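Local coordinates for protein succinate-semialdehyde dehydrogenase (Streptococcus pyogenes MGAS1882, PDB 4OGD) that probably oxidises succinic semialdehyde to succinate, with NADP+ as cofactor, as a member of the aldehyde dehydrogenase family, at residues H53-A56 with N57-R61; A312-L315 with D316-L320; Y434-L438 with S439-F443. One frame throughout, in Å; residues are numbered along the deposited sequence.

Overall arrangement
All three contacts are local, each joining residues close together in the chain of this aldehyde dehydrogenase. Contact 1 lies within helix 45-61 and contact 2 within helix 308-323; their centres stand about 40 Å apart on opposite sides of the chain's centre. Contact 3, a buried loop bend at 434-443, lies deeper, about 13 Å from that centre, its own centre about 23 Å from that of contact 1 and about 34 Å from that of contact 2. None touches another: the nearest atoms of contacts 1 and 3 are about 12 Å apart. Contacts 1 and 3 share helices 78-103 and 136-148 as neighbours, whereas contact 2 packs against strand 365-371. Contact 3 alone meets the second subunit.

Contact 1. Residues H53-A56 with N57-R61; sequences HQVA and NILRR
Gln54 and Ile58, one helical turn apart, touch through the glutamine amide and the isoleucine CG1 branch. The Gln54 chain leaves CB with CG anti to the backbone N (chi1 -175°), and CG comes near Ile58 CD1. The bend at chi2 then swings the amide over the next turn: CD approaches Asn57 CB, OE1 stands 3.4 Å from Asn57 OD1, and NE2 lies 3.7 Å from Ile58 CG1. The two amides are turned 60° against each other, and the two oxygens, both acceptors, meet without a hydrogen bond. Ile58 lies at about a right angle to the glutamine chain, its CG1 also 3.3 Å from Gln54 O. Beneath this packing runs the regular i to i+4 ladder of an alpha-helix, part of helix 45-61: Ile58 N donates to Gln54 O at 2.8 Å, and Asn57, Leu59 and Arg60 bond likewise to His53, Val55 and Ala56. On the buried side, Val55 and Leu59 run side by side and point the same way, with Val55 CG1 4.2 Å from Leu59 CD1. Both pack on Leu170 of helix 161-173 and Met139 of helix 136-148. Arg60 reaches back along the helix, its chain extended from CG to NE. Its CG passes 3.5 Å from Ala56 O, and NH1 ends 4.0 Å from Ala56 CB, which approaches the guanidinium obliquely. A water accepts a weak bond from Arg60 NH1 and donates to His53 O, tying the side chain to the backbone of the preceding turns. The polar ends of His53 and Arg60 converge on one carboxylate of helix 78-103: His53 ND1 is hydrogen-bonded to Asp93 OD1, while Arg60 NH2 forms a salt bridge with Asp93 OD2.

Contact 2. Residues A312-L315 with D316-L320; sequences ADVL and DQIKL
Val314 and Ile318 carry the apolar part of this helical contact: CG1 of Val314 meets CD1 of Ile318 at 4.2 Å, the two side chains slanting across one another. Both rest on Val365 of strand 365-371. The backbone hydrogen bonds run from Asp316 N to Ala312 O, from Gln317 N to Asp313 O, from Ile318 N to Val314 O and from Lys319 N to Leu315 O, all between 2.9 and 3.1 Å. The Gln317 bond is the most bent, at 145° about its hydrogen. Among the polar side chains, Asp316 turns its carboxylate back over the preceding turn, with CG beside the backbone N (chi1 -71°) and 3.2 Å from Ala312 O; the carboxylate oxygens and Ala312 O, all acceptors, form no hydrogen bond. Gln317 folds back in the same sense, its CG 3.4 Å from Asp313 O, but continues extended to an amide whose NE2 donates to Glu360 O and to Gln359 OE1. Two further polar ends find partners within the same helix: Asp313 OD1 bonds to Gln309 NE2, and Lys319 NZ forms a salt bridge with Asp323. One apolar flank on a strand and charged groups on the more open flank make helix 308-323 an amphipathic helix laid against a mixed sheet.

Contact 3. Residues Y434-L438 with S439-F443; sequences YGREL and SELGF
Gly442 and Glu437 bring their CA atoms to 3.9 Å where the chain doubles back through a tight bend at Leu438 and Ser439, both with positive phi. Leu438 O holds the bend from two donors: Gly442 N at 2.9 Å, approaching from above the carbonyl plane, and Ser439 OG at 2.7 Å. Gly442 CA adds a CA-H...O contact to Arg436 O, its bare CA lying close against the Glu437 backbone. One water bridges Leu438 N and Gly442 O. Ser439 OG sits between its own backbone N and carbonyl carbon (chi1 83°), from where it also accepts from Leu441 N at 3.1 Å, an ST turn. Arg436 and Leu441 meet through their CB atoms, 4.1 Å apart. Farther out, the arginine bends at chi2 so that NH1 returns to Gly435 O at 2.9 Å, the oxygen lying in the guanidinium plane; NE donates to Glu449 O of the second subunit. Glu437 forms a salt bridge with Arg140 of helix 136-148, and Leu438 packs on that residue and on Ile91 of helix 78-103. The loop thus leaves strand 433-434, paired with strand 225-229, and turns against these two helices.

Contact 1. Residues H53-A56 with N57-R61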
ATOM      1  N   HIS A  53       2.343 -24.685  11.938  1.00  8.80           N
ATOM      2  CA  HIS A  53       1.531 -25.890  12.005  1.00  9.12           C
ATOM      3  C   HIS A  53       1.190 -26.257  13.454  1.00  9.37           C
ATOM      4  O   HIS A  53       0.087 -26.726  13.728  1.00  9.72           O
ATOM      5  CB  HIS A  53       2.235 -27.052  11.303  1.00  7.14           C
ATOM      6  CG  HIS A  53       2.122 -27.020   9.810  1.00  9.78           C
ATOM      7  ND1 HIS A  53       0.912 -26.927   9.159  1.00 10.64           N
ATOM      8  CD2 HIS A  53       3.067 -27.090   8.841  1.00 10.04           C
ATOM      9  CE1 HIS A  53       1.113 -26.942   7.853  1.00 10.56           C
ATOM     10  NE2 HIS A  53       2.413 -27.040   7.634  1.00 11.74           N
ATOM     11  N   GLN A  54       2.126 -26.037  14.382  1.00  7.96           N
ATOM     12  CA  GLN A  54       1.896 -26.388  15.783  1.00  8.94           C
ATOM     13  C   GLN A  54       0.895 -25.425  16.414  1.00  8.59           C
ATOM     14  O   GLN A  54       0.109 -25.808  17.293  1.00 10.46           O
ATOM     15  CB  GLN A  54       3.218 -26.435  16.575  1.00  9.51           C
ATOM     16  CG  GLN A  54       3.081 -26.928  18.035  1.00  9.29           C
ATOM     17  CD  GLN A  54       2.506 -28.349  18.149  1.00 13.93           C
ATOM     18  OE1 GLN A  54       2.545 -29.127  17.203  1.00 21.39           O
ATOM     19  NE2 GLN A  54       1.975 -28.677  19.315  1.00 22.95           N
ATOM     20  N   VAL A  55       0.901 -24.175  15.955  1.00  7.69           N
ATOM     21  CA  VAL A  55      -0.119 -23.230  16.393  1.00  8.53           C
ATOM     22  C   VAL A  55      -1.499 -23.777  16.038  1.00  8.59           C
ATOM     23  O   VAL A  55      -2.400 -23.802  16.878  1.00  8.94           O
ATOM     24  CB  VAL A  55       0.079 -21.825  15.774  1.00  7.74           C
ATOM     25  CG1 VAL A  55      -1.155 -20.966  16.011  1.00  9.19           C
ATOM     26  CG2 VAL A  55       1.300 -21.155  16.363  1.00  8.37           C
ATOM     27  N   ALA A  56      -1.648 -24.235  14.796  1.00 10.15           N
ATOM     28  CA  ALA A  56      -2.898 -24.843  14.348  1.00 10.74           C
ATOM     29  C   ALA A  56      -3.236 -26.076  15.185  1.00 10.38           C
ATOM     30  O   ALA A  56      -4.393 -26.288  15.564  1.00  8.56           O
ATOM     31  CB  ALA A  56      -2.811 -25.206  12.867  1.00  9.51           C
ATOM     32  N   ASN A  57      -2.219 -26.883  15.474  1.00  8.55           N
ATOM     33  CA  ASN A  57      -2.388 -28.097  16.275  1.00  9.79           C
ATOM     34  C   ASN A  57      -2.914 -27.812  17.681  1.00 12.30           C
ATOM     35  O   ASN A  57      -3.821 -28.496  18.172  1.00 10.58           O
ATOM     36  CB  ASN A  57      -1.042 -28.828  16.354  1.00 12.04           C
ATOM     37  CG  ASN A  57      -1.170 -30.265  16.830  1.00 14.79           C
ATOM     38  OD1 ASN A  57      -0.458 -30.685  17.741  1.00 20.96           O
ATOM     39  ND2 ASN A  57      -2.053 -31.028  16.202  1.00 11.70           N
ATOM     40  N   ILE A  58      -2.339 -26.807  18.332  1.00  8.64           N
ATOM     41  CA  ILE A  58      -2.774 -26.429  19.672  1.00  9.83           C
ATOM     42  C   ILE A  58      -4.174 -25.819  19.648  1.00 10.21           C
ATOM     43  O   ILE A  58      -4.974 -26.045  20.560  1.00  8.73           O
ATOM     44  CB  ILE A  58      -1.778 -25.474  20.344  1.00  8.12           C
ATOM     45  CG1 ILE A  58      -0.436 -26.180  20.539  1.00  9.19           C
ATOM     46  CG2 ILE A  58      -2.326 -24.976  21.682  1.00  9.20           C
ATOM     47  CD1 ILE A  58       0.703 -25.228  20.884  1.00 10.42           C
ATOM     48  N   LEU A  59      -4.478 -25.053  18.602  1.00 10.56           N
ATOM     49  CA  LEU A  59      -5.831 -24.536  18.429  1.00 11.27           C
ATOM     50  C   LEU A  59      -6.855 -25.667  18.295  1.00  9.21           C
ATOM     51  O   LEU A  59      -7.943 -25.594  18.880  1.00  9.18           O
ATOM     52  CB  LEU A  59      -5.905 -23.587  17.234  1.00  9.58           C
ATOM     53  CG  LEU A  59      -5.361 -22.184  17.493  1.00  8.86           C
ATOM     54  CD1 LEU A  59      -5.309 -21.408  16.179  1.00  8.95           C
ATOM     55  CD2 LEU A  59      -6.218 -21.439  18.518  1.00 10.42           C
ATOM     56  N   ARG A  60      -6.499 -26.718  17.559  1.00  9.95           N
ATOM     57  CA  ARG A  60      -7.355 -27.899  17.463  1.00 11.04           C
ATOM     58  C   ARG A  60      -7.550 -28.552  18.828  1.00 10.35           C
ATOM     59  O   ARG A  60      -8.674 -28.852  19.236  1.00 10.27           O
ATOM     60  CB  ARG A  60      -6.763 -28.941  16.505  1.00 10.77           C
ATOM     61  CG  ARG A  60      -6.904 -28.632  15.030  1.00 10.60           C
ATOM     62  CD  ARG A  60      -6.421 -29.827  14.200  1.00  9.30           C
ATOM     63  NE  ARG A  60      -6.653 -29.614  12.773  1.00 12.37           N
ATOM     64  CZ  ARG A  60      -5.756 -29.119  11.927  1.00 17.69           C
ATOM     65  NH1 ARG A  60      -4.540 -28.806  12.345  1.00 15.78           N
ATOM     66  NH2 ARG A  60      -6.076 -28.946  10.653  1.00 22.31           N
ATOM     67  N   ARG A  61      -6.438 -28.787  19.514  1.00  9.87           N
ATOM     68  CA  ARG A  61      -6.446 -29.456  20.814  1.00  8.20           C
ATOM     69  C   ARG A  61      -7.264 -28.690  21.856  1.00 10.33           C
ATOM     70  O   ARG A  61      -8.033 -29.275  22.638  1.00 10.23           O
ATOM     71  CB  ARG A  61      -5.003 -29.617  21.314  1.00  9.57           C
ATOM     72  CG  ARG A  61      -4.868 -30.497  22.559  1.00 10.47           C
ATOM     73  CD  ARG A  61      -3.478 -30.365  23.142  1.00 12.08           C
ATOM     74  NE  ARG A  61      -3.321 -29.070  23.800  1.00 13.58           N
ATOM     75  CZ  ARG A  61      -2.154 -28.485  24.044  1.00 15.58           C
ATOM     76  NH1 ARG A  61      -1.024 -29.071  23.658  1.00 16.32           N
ATOM     77  NH2 ARG A  61      -2.120 -27.303  24.654  1.00 12.15           N
TER
HETATM   78  O   HOH W   1      -1.408 -28.417  11.940  1.00 13.05           O

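Contact 2. Residues A312-L315 with D316-L320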
ATOM      1  N   ALA A 312     -25.585   1.144  23.031  1.00 14.17           N
ATOM      2  CA  ALA A 312     -26.077   2.520  23.003  1.00 13.84           C
ATOM      3  C   ALA A 312     -25.986   3.114  21.603  1.00 15.29           C
ATOM      4  O   ALA A 312     -26.942   3.727  21.112  1.00 16.10           O
ATOM      5  CB  ALA A 312     -25.324   3.382  23.999  1.00 14.71           C
ATOM      6  N   ASP A 313     -24.835   2.923  20.963  1.00 15.42           N
ATOM      7  CA  ASP A 313     -24.619   3.443  19.614  1.00 15.16           C
ATOM      8  C   ASP A 313     -25.610   2.875  18.601  1.00 15.60           C
ATOM      9  O   ASP A 313     -26.148   3.611  17.768  1.00 15.03           O
ATOM     10  CB  ASP A 313     -23.180   3.174  19.161  1.00 15.91           C
ATOM     11  CG  ASP A 313     -22.158   3.972  19.944  1.00 17.88           C
ATOM     12  OD1 ASP A 313     -22.544   4.923  20.660  1.00 20.01           O
ATOM     13  OD2 ASP A 313     -20.955   3.651  19.830  1.00 19.59           O
ATOM     14  N   VAL A 314     -25.853   1.566  18.668  1.00 13.09           N
ATOM     15  CA  VAL A 314     -26.811   0.935  17.767  1.00 12.54           C
ATOM     16  C   VAL A 314     -28.234   1.442  18.015  1.00 13.15           C
ATOM     17  O   VAL A 314     -28.958   1.748  17.073  1.00 12.57           O
ATOM     18  CB  VAL A 314     -26.763  -0.608  17.842  1.00 11.96           C
ATOM     19  CG1 VAL A 314     -27.956  -1.218  17.115  1.00 11.94           C
ATOM     20  CG2 VAL A 314     -25.469  -1.128  17.228  1.00 12.88           C
ATOM     21  N   LEU A 315     -28.621   1.556  19.282  1.00 14.26           N
ATOM     22  CA  LEU A 315     -29.953   2.063  19.609  1.00 16.21           C
ATOM     23  C   LEU A 315     -30.116   3.501  19.129  1.00 14.32           C
ATOM     24  O   LEU A 315     -31.170   3.865  18.599  1.00 15.08           O
ATOM     25  CB  LEU A 315     -30.231   1.965  21.109  1.00 14.26           C
ATOM     26  CG  LEU A 315     -30.375   0.547  21.663  1.00 14.45           C
ATOM     27  CD1 LEU A 315     -30.521   0.579  23.182  1.00 12.13           C
ATOM     28  CD2 LEU A 315     -31.530  -0.195  21.025  1.00 14.26           C
ATOM     29  N   ASP A 316     -29.071   4.308  19.299  1.00 13.11           N
ATOM     30  CA  ASP A 316     -29.099   5.690  18.821  1.00 13.16           C
ATOM     31  C   ASP A 316     -29.227   5.767  17.300  1.00 14.73           C
ATOM     32  O   ASP A 316     -29.884   6.669  16.780  1.00 14.89           O
ATOM     33  CB  ASP A 316     -27.860   6.468  19.271  1.00 16.27           C
ATOM     34  CG  ASP A 316     -27.861   6.766  20.756  1.00 19.24           C
ATOM     35  OD1 ASP A 316     -28.916   6.600  21.398  1.00 22.44           O
ATOM     36  OD2 ASP A 316     -26.805   7.175  21.277  1.00 22.46           O
ATOM     37  N   GLN A 317     -28.603   4.832  16.583  1.00 13.57           N
ATOM     38  CA  GLN A 317     -28.713   4.839  15.126  1.00 14.78           C
ATOM     39  C   GLN A 317     -30.111   4.487  14.646  1.00 14.77           C
ATOM     40  O   GLN A 317     -30.601   5.069  13.670  1.00 15.37           O
ATOM     41  CB  GLN A 317     -27.700   3.891  14.491  1.00 12.38           C
ATOM     42  CG  GLN A 317     -26.290   4.432  14.482  1.00 14.10           C
ATOM     43  CD  GLN A 317     -25.314   3.449  13.871  1.00 12.93           C
ATOM     44  OE1 GLN A 317     -25.212   2.306  14.318  1.00 13.66           O
ATOM     45  NE2 GLN A 317     -24.605   3.880  12.837  1.00 14.66           N
ATOM     46  N   ILE A 318     -30.742   3.525  15.311  1.00 12.91           N
ATOM     47  CA  ILE A 318     -32.124   3.175  15.002  1.00 12.55           C
ATOM     48  C   ILE A 318     -33.011   4.390  15.239  1.00 14.86           C
ATOM     49  O   ILE A 318     -33.837   4.743  14.401  1.00 15.07           O
ATOM     50  CB  ILE A 318     -32.623   2.008  15.876  1.00 13.26           C
ATOM     51  CG1 ILE A 318     -31.875   0.723  15.515  1.00 12.19           C
ATOM     52  CG2 ILE A 318     -34.125   1.802  15.696  1.00 16.33           C
ATOM     53  CD1 ILE A 318     -32.032  -0.396  16.535  1.00 12.19           C
ATOM     54  N   LYS A 319     -32.817   5.032  16.384  1.00 14.76           N
ATOM     55  CA  LYS A 319     -33.596   6.223  16.728  1.00 18.17           C
ATOM     56  C   LYS A 319     -33.380   7.348  15.720  1.00 18.09           C
ATOM     57  O   LYS A 319     -34.337   8.004  15.296  1.00 18.11           O
ATOM     58  CB  LYS A 319     -33.254   6.707  18.138  1.00 16.92           C
ATOM     59  CG  LYS A 319     -33.995   7.987  18.522  1.00 21.75           C
ATOM     60  CD  LYS A 319     -34.020   8.199  20.023  1.00 25.59           C
ATOM     61  CE  LYS A 319     -35.048   9.258  20.401  1.00 26.54           C
ATOM     62  NZ  LYS A 319     -34.819  10.523  19.653  1.00 31.51           N
ATOM     63  N   LEU A 320     -32.123   7.564  15.342  1.00 15.50           N
ATOM     64  CA  LEU A 320     -31.777   8.559  14.328  1.00 16.50           C
ATOM     65  C   LEU A 320     -32.508   8.268  13.022  1.00 17.11           C
ATOM     66  O   LEU A 320     -33.023   9.181  12.376  1.00 17.12           O
ATOM     67  CB  LEU A 320     -30.263   8.579  14.092  1.00 17.05           C
ATOM     68  CG  LEU A 320     -29.758   9.676  13.147  1.00 18.84           C
ATOM     69  CD1 LEU A 320     -30.014  11.053  13.751  1.00 17.74           C
ATOM     70  CD2 LEU A 320     -28.282   9.498  12.819  1.00 18.48           C
TER

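Contact 3. Residues Y434-L438 with S439-F443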
ATOM      1  N   TYR A 434      -8.017  -0.432   1.976  1.00  6.45           N
ATOM      2  CA  TYR A 434      -7.200  -0.800   0.820  1.00  6.59           C
ATOM      3  C   TYR A 434      -6.230  -1.900   1.222  1.00  6.68           C
ATOM      4  O   TYR A 434      -5.963  -2.106   2.416  1.00  5.92           O
ATOM      5  CB  TYR A 434      -6.426   0.406   0.254  1.00  6.29           C
ATOM      6  CG  TYR A 434      -5.711   1.223   1.305  1.00  7.38           C
ATOM      7  CD1 TYR A 434      -4.494   0.803   1.830  1.00  7.15           C
ATOM      8  CD2 TYR A 434      -6.270   2.401   1.785  1.00  7.67           C
ATOM      9  CE1 TYR A 434      -3.843   1.531   2.809  1.00  7.09           C
ATOM     10  CE2 TYR A 434      -5.629   3.143   2.749  1.00  6.72           C
ATOM     11  CZ  TYR A 434      -4.419   2.702   3.257  1.00  6.99           C
ATOM     12  OH  TYR A 434      -3.777   3.437   4.227  1.00 11.25           O
ATOM     13  N   GLY A 435      -5.700  -2.603   0.225  1.00  8.02           N
ATOM     14  CA  GLY A 435      -4.888  -3.779   0.490  1.00  7.69           C
ATOM     15  C   GLY A 435      -5.779  -5.003   0.613  1.00  6.63           C
ATOM     16  O   GLY A 435      -7.011  -4.901   0.683  1.00  6.91           O
ATOM     17  N   ARG A 436      -5.163  -6.180   0.644  1.00  7.44           N
ATOM     18  CA  ARG A 436      -5.913  -7.424   0.730  1.00  6.93           C
ATOM     19  C   ARG A 436      -5.250  -8.325   1.753  1.00  8.47           C
ATOM     20  O   ARG A 436      -4.025  -8.307   1.904  1.00  7.35           O
ATOM     21  CB  ARG A 436      -5.962  -8.132  -0.633  1.00  6.85           C
ATOM     22  CG  ARG A 436      -6.704  -7.365  -1.724  1.00  6.39           C
ATOM     23  CD  ARG A 436      -8.204  -7.391  -1.439  1.00  7.12           C
ATOM     24  NE  ARG A 436      -9.046  -6.714  -2.434  1.00  7.20           N
ATOM     25  CZ  ARG A 436      -9.388  -5.427  -2.402  1.00  7.04           C
ATOM     26  NH1 ARG A 436      -8.926  -4.618  -1.454  1.00  6.86           N
ATOM     27  NH2 ARG A 436     -10.204  -4.943  -3.329  1.00  7.04           N
ATOM     28  N   GLU A 437      -6.065  -9.089   2.470  1.00  6.93           N
ATOM     29  CA  GLU A 437      -5.562 -10.113   3.383  1.00  6.80           C
ATOM     30  C   GLU A 437      -6.039 -11.490   2.933  1.00  8.17           C
ATOM     31  O   GLU A 437      -7.035 -11.601   2.219  1.00  8.54           O
ATOM     32  CB  GLU A 437      -5.965  -9.800   4.834  1.00  7.70           C
ATOM     33  CG  GLU A 437      -5.192  -8.594   5.380  1.00  8.38           C
ATOM     34  CD  GLU A 437      -5.549  -8.194   6.800  1.00  7.93           C
ATOM     35  OE1 GLU A 437      -6.365  -8.878   7.469  1.00  9.20           O
ATOM     36  OE2 GLU A 437      -4.986  -7.177   7.261  1.00  8.00           O
ATOM     37  N   LEU A 438      -5.313 -12.528   3.350  1.00  6.87           N
ATOM     38  CA  LEU A 438      -5.547 -13.903   2.885  1.00  7.15           C
ATOM     39  C   LEU A 438      -5.223 -14.084   1.395  1.00 10.83           C
ATOM     40  O   LEU A 438      -4.948 -13.105   0.685  1.00  9.23           O
ATOM     41  CB  LEU A 438      -6.958 -14.412   3.250  1.00  7.43           C
ATOM     42  CG  LEU A 438      -7.260 -14.439   4.758  1.00  7.17           C
ATOM     43  CD1 LEU A 438      -8.695 -14.886   5.017  1.00 10.59           C
ATOM     44  CD2 LEU A 438      -6.272 -15.339   5.512  1.00  7.44           C
ATOM     45  N   SER A 439      -5.241 -15.339   0.938  1.00  7.72           N
ATOM     46  CA  SER A 439      -4.723 -15.736  -0.384  1.00  8.00           C
ATOM     47  C   SER A 439      -3.254 -15.353  -0.546  1.00  8.95           C
ATOM     48  O   SER A 439      -2.592 -14.966   0.424  1.00  9.03           O
ATOM     49  CB  SER A 439      -5.574 -15.170  -1.539  1.00  9.16           C
ATOM     50  OG  SER A 439      -5.222 -13.830  -1.863  1.00  9.79           O
ATOM     51  N   GLU A 440      -2.722 -15.456  -1.759  1.00  8.46           N
ATOM     52  CA  GLU A 440      -1.344 -15.034  -1.963  1.00  8.99           C
ATOM     53  C   GLU A 440      -1.249 -13.510  -1.965  1.00  8.29           C
ATOM     54  O   GLU A 440      -0.190 -12.959  -1.682  1.00  8.44           O
ATOM     55  CB  GLU A 440      -0.741 -15.615  -3.246  1.00 11.53           C
ATOM     56  CG  GLU A 440       0.788 -15.425  -3.301  1.00 10.40           C
ATOM     57  CD  GLU A 440       1.441 -16.121  -4.482  1.00 14.24           C
ATOM     58  OE1 GLU A 440       0.713 -16.696  -5.319  1.00 16.30           O
ATOM     59  OE2 GLU A 440       2.692 -16.091  -4.564  1.00 14.13           O
ATOM     60  N   LEU A 441      -2.351 -12.834  -2.282  1.00  8.75           N
ATOM     61  CA  LEU A 441      -2.352 -11.370  -2.247  1.00 10.80           C
ATOM     62  C   LEU A 441      -2.048 -10.870  -0.840  1.00  8.92           C
ATOM     63  O   LEU A 441      -1.393  -9.844  -0.660  1.00 11.25           O
ATOM     64  CB  LEU A 441      -3.689 -10.802  -2.733  1.00  8.52           C
ATOM     65  CG  LEU A 441      -4.058 -11.067  -4.192  1.00 11.39           C
ATOM     66  CD1 LEU A 441      -5.354 -10.350  -4.577  1.00  8.96           C
ATOM     67  CD2 LEU A 441      -2.923 -10.657  -5.134  1.00 15.64           C
ATOM     68  N   GLY A 442      -2.517 -11.605   0.159  1.00  8.30           N
ATOM     69  CA  GLY A 442      -2.289 -11.225   1.543  1.00  8.96           C
ATOM     70  C   GLY A 442      -0.940 -11.664   2.095  1.00 10.09           C
ATOM     71  O   GLY A 442      -0.671 -11.499   3.289  1.00 11.27           O
ATOM     72  N   PHE A 443      -0.092 -12.228   1.240  1.00  7.48           N
ATOM     73  CA  PHE A 443       1.236 -12.641   1.668  1.00  7.48           C
ATOM     74  C   PHE A 443       2.286 -11.542   1.469  1.00  8.39           C
ATOM     75  O   PHE A 443       3.269 -11.484   2.208  1.00  9.07           O
ATOM     76  CB  PHE A 443       1.665 -13.921   0.933  1.00  8.78           C
ATOM     77  CG  PHE A 443       2.949 -14.503   1.435  1.00 10.01           C
ATOM     78  CD1 PHE A 443       2.974 -15.217   2.621  1.00 11.00           C
ATOM     79  CD2 PHE A 443       4.127 -14.327   0.727  1.00  9.83           C
ATOM     80  CE1 PHE A 443       4.148 -15.753   3.097  1.00  8.39           C
ATOM     81  CE2 PHE A 443       5.319 -14.858   1.196  1.00 10.84           C
ATOM     82  CZ  PHE A 443       5.326 -15.572   2.385  1.00 10.31           C
TER
HETATM   83  O   HOH W   2      -3.081 -11.611   4.926  1.00  8.96           O